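Local coordinates for single-stranded DNA-binding protein (Mycobacterium smegmatis, PDB 5GQO) that probably binds single-stranded DNA, as a four-chain assembly whose subunits are built on the OB fold, at residues B[51-56]-B[74-79]. Residues are numbered along the deposited sequence; the frame is centred on the assembly and turned at random.
Sequences FRVASN and VTVNCW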
# COMPACT_ATOMS: atom_id res chain seq x y z
N PHE B 51 -7.13 18.31 7.83
CA PHE B 51 -5.98 19.13 7.52
C PHE B 51 -5.41 18.67 6.24
O PHE B 51 -5.77 17.62 5.70
CB PHE B 51 -4.95 19.05 8.68
CG PHE B 51 -4.63 17.65 9.15
CD1 PHE B 51 -3.63 16.95 8.55
CD2 PHE B 51 -5.31 17.04 10.16
CE1 PHE B 51 -3.32 15.64 8.93
CE2 PHE B 51 -4.99 15.75 10.58
CZ PHE B 51 -4.01 15.04 9.94
N ARG B 52 -4.46 19.44 5.73
CA ARG B 52 -3.87 19.16 4.43
C ARG B 52 -2.46 18.61 4.63
O ARG B 52 -1.75 19.05 5.53
CB ARG B 52 -3.81 20.48 3.73
CG ARG B 52 -3.82 20.44 2.22
CD ARG B 52 -5.11 20.99 1.69
NE ARG B 52 -5.56 20.07 0.67
CZ ARG B 52 -5.02 20.02 -0.54
NH1 ARG B 52 -5.50 19.14 -1.43
NH2 ARG B 52 -4.03 20.85 -0.87
N VAL B 53 -2.08 17.62 3.82
CA VAL B 53 -0.75 16.99 3.92
C VAL B 53 -0.04 17.07 2.57
O VAL B 53 -0.65 16.82 1.53
CB VAL B 53 -0.80 15.51 4.36
CG1 VAL B 53 0.62 14.91 4.34
CG2 VAL B 53 -1.35 15.40 5.76
N ALA B 54 1.25 17.43 2.63
CA ALA B 54 2.15 17.42 1.49
C ALA B 54 3.15 16.32 1.70
O ALA B 54 3.72 16.15 2.80
CB ALA B 54 2.88 18.72 1.38
N SER B 55 3.38 15.56 0.64
CA SER B 55 4.36 14.52 0.74
C SER B 55 5.76 14.96 0.38
O SER B 55 5.99 15.58 -0.66
CB SER B 55 4.03 13.36 -0.14
OG SER B 55 4.47 12.22 0.57
N ASN B 56 6.68 14.50 1.24
CA ASN B 56 8.13 14.76 1.18
C ASN B 56 8.93 14.09 -0.00
O ASN B 56 9.98 13.47 0.22
CB ASN B 56 8.76 14.46 2.60
CG ASN B 56 8.80 12.96 2.98
OD1 ASN B 56 8.22 12.09 2.31
ND2 ASN B 56 9.53 12.64 4.04
N VAL B 74 -2.93 16.13 -0.21
CA VAL B 74 -4.23 15.51 0.10
C VAL B 74 -4.84 16.04 1.38
O VAL B 74 -4.14 16.44 2.26
CB VAL B 74 -4.18 13.97 0.29
CG1 VAL B 74 -3.92 13.28 -1.04
CG2 VAL B 74 -3.17 13.53 1.32
N THR B 75 -6.16 16.01 1.46
CA THR B 75 -6.87 16.39 2.67
C THR B 75 -7.01 15.10 3.48
O THR B 75 -7.37 14.08 2.94
CB THR B 75 -8.23 17.00 2.28
OG1 THR B 75 -8.02 18.18 1.51
CG2 THR B 75 -9.08 17.32 3.48
N VAL B 76 -6.73 15.16 4.77
CA VAL B 76 -6.85 14.02 5.67
C VAL B 76 -7.98 14.31 6.64
O VAL B 76 -8.06 15.42 7.16
CB VAL B 76 -5.58 13.84 6.49
CG1 VAL B 76 -5.70 12.62 7.35
CG2 VAL B 76 -4.38 13.71 5.58
N ASN B 77 -8.82 13.32 6.93
CA ASN B 77 -9.91 13.48 7.84
C ASN B 77 -9.74 12.51 8.98
O ASN B 77 -9.72 11.32 8.75
CB ASN B 77 -11.22 13.11 7.18
CG ASN B 77 -11.57 14.00 6.03
OD1 ASN B 77 -11.40 15.20 6.07
ND2 ASN B 77 -12.11 13.40 5.00
N CYS B 78 -9.65 13.00 10.21
CA CYS B 78 -9.62 12.14 11.36
C CYS B 78 -10.91 12.28 12.18
O CYS B 78 -11.47 13.36 12.34
CB CYS B 78 -8.43 12.54 12.20
SG CYS B 78 -6.90 12.66 11.30
N TRP B 79 -11.36 11.17 12.73
CA TRP B 79 -12.63 11.09 13.43
C TRP B 79 -12.39 10.44 14.76
O TRP B 79 -11.45 9.66 14.93
CB TRP B 79 -13.63 10.20 12.64
CG TRP B 79 -14.06 10.73 11.31
CD1 TRP B 79 -13.53 10.43 10.10
CD2 TRP B 79 -15.12 11.65 11.07
NE1 TRP B 79 -14.18 11.15 9.11
CE2 TRP B 79 -15.16 11.90 9.70
CE3 TRP B 79 -16.04 12.30 11.90
CZ2 TRP B 79 -16.10 12.77 9.13
CZ3 TRP B 79 -16.96 13.18 11.33
CH2 TRP B 79 -16.99 13.39 9.97
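Phe-51 O accepts the N-H of Val-76 at 2.8 Å, with an angle of 175° at the hydrogen, and the CA-H of Thr-75 adds a more bent contact to the same oxygen. Val-74 O has a similar pair of partners: Val-53 N donates to it at 2.8 Å, and the CA of Arg-52 adds a C-H contact. Return bonds from Phe-51 N to Val-76 O and from Val-74 N to Val-53 O complete two hydrogen-bonded pairs, on either side of the non-hydrogen-bonded pair Arg-52/Thr-75. There the CA atoms close to 4.4 Å, and Arg-52 NE donates a hydrogen bond to Thr-75 OG1 at 3.2 Å; the hydroxyl lies at the guanidinium edge, in its plane. The bends of the Arg-52 chain at chi2 and chi3 bring its end across to strand 73-79. The pairing belongs to the OB-fold barrel: strand 46-55 is flanked by strand 33-43 and strand 73-79, and the latter also pairs in parallel with strand 117-122. Hydrophobic side chains occupy the other face. Chi1 of 49° puts Phe-51 CG between the backbone N and the carbonyl carbon, and the ring then reaches over Val-76, whose CB sits over one ring face, 4.2 Å from the centroid and 25° off the normal, a CH-pi contact. Cys-78 SG approaches the same ring obliquely, 3.7 Å from CE2. Ile-34, Thr-36 and Pro-38, a calcium-binding residue with no calcium bound to this chain here, also touch this ring. The CG2 methyls of Val-53 and Val-76 meet at 3.5 Å, while Val-74 packs on Val-118 and Val-120.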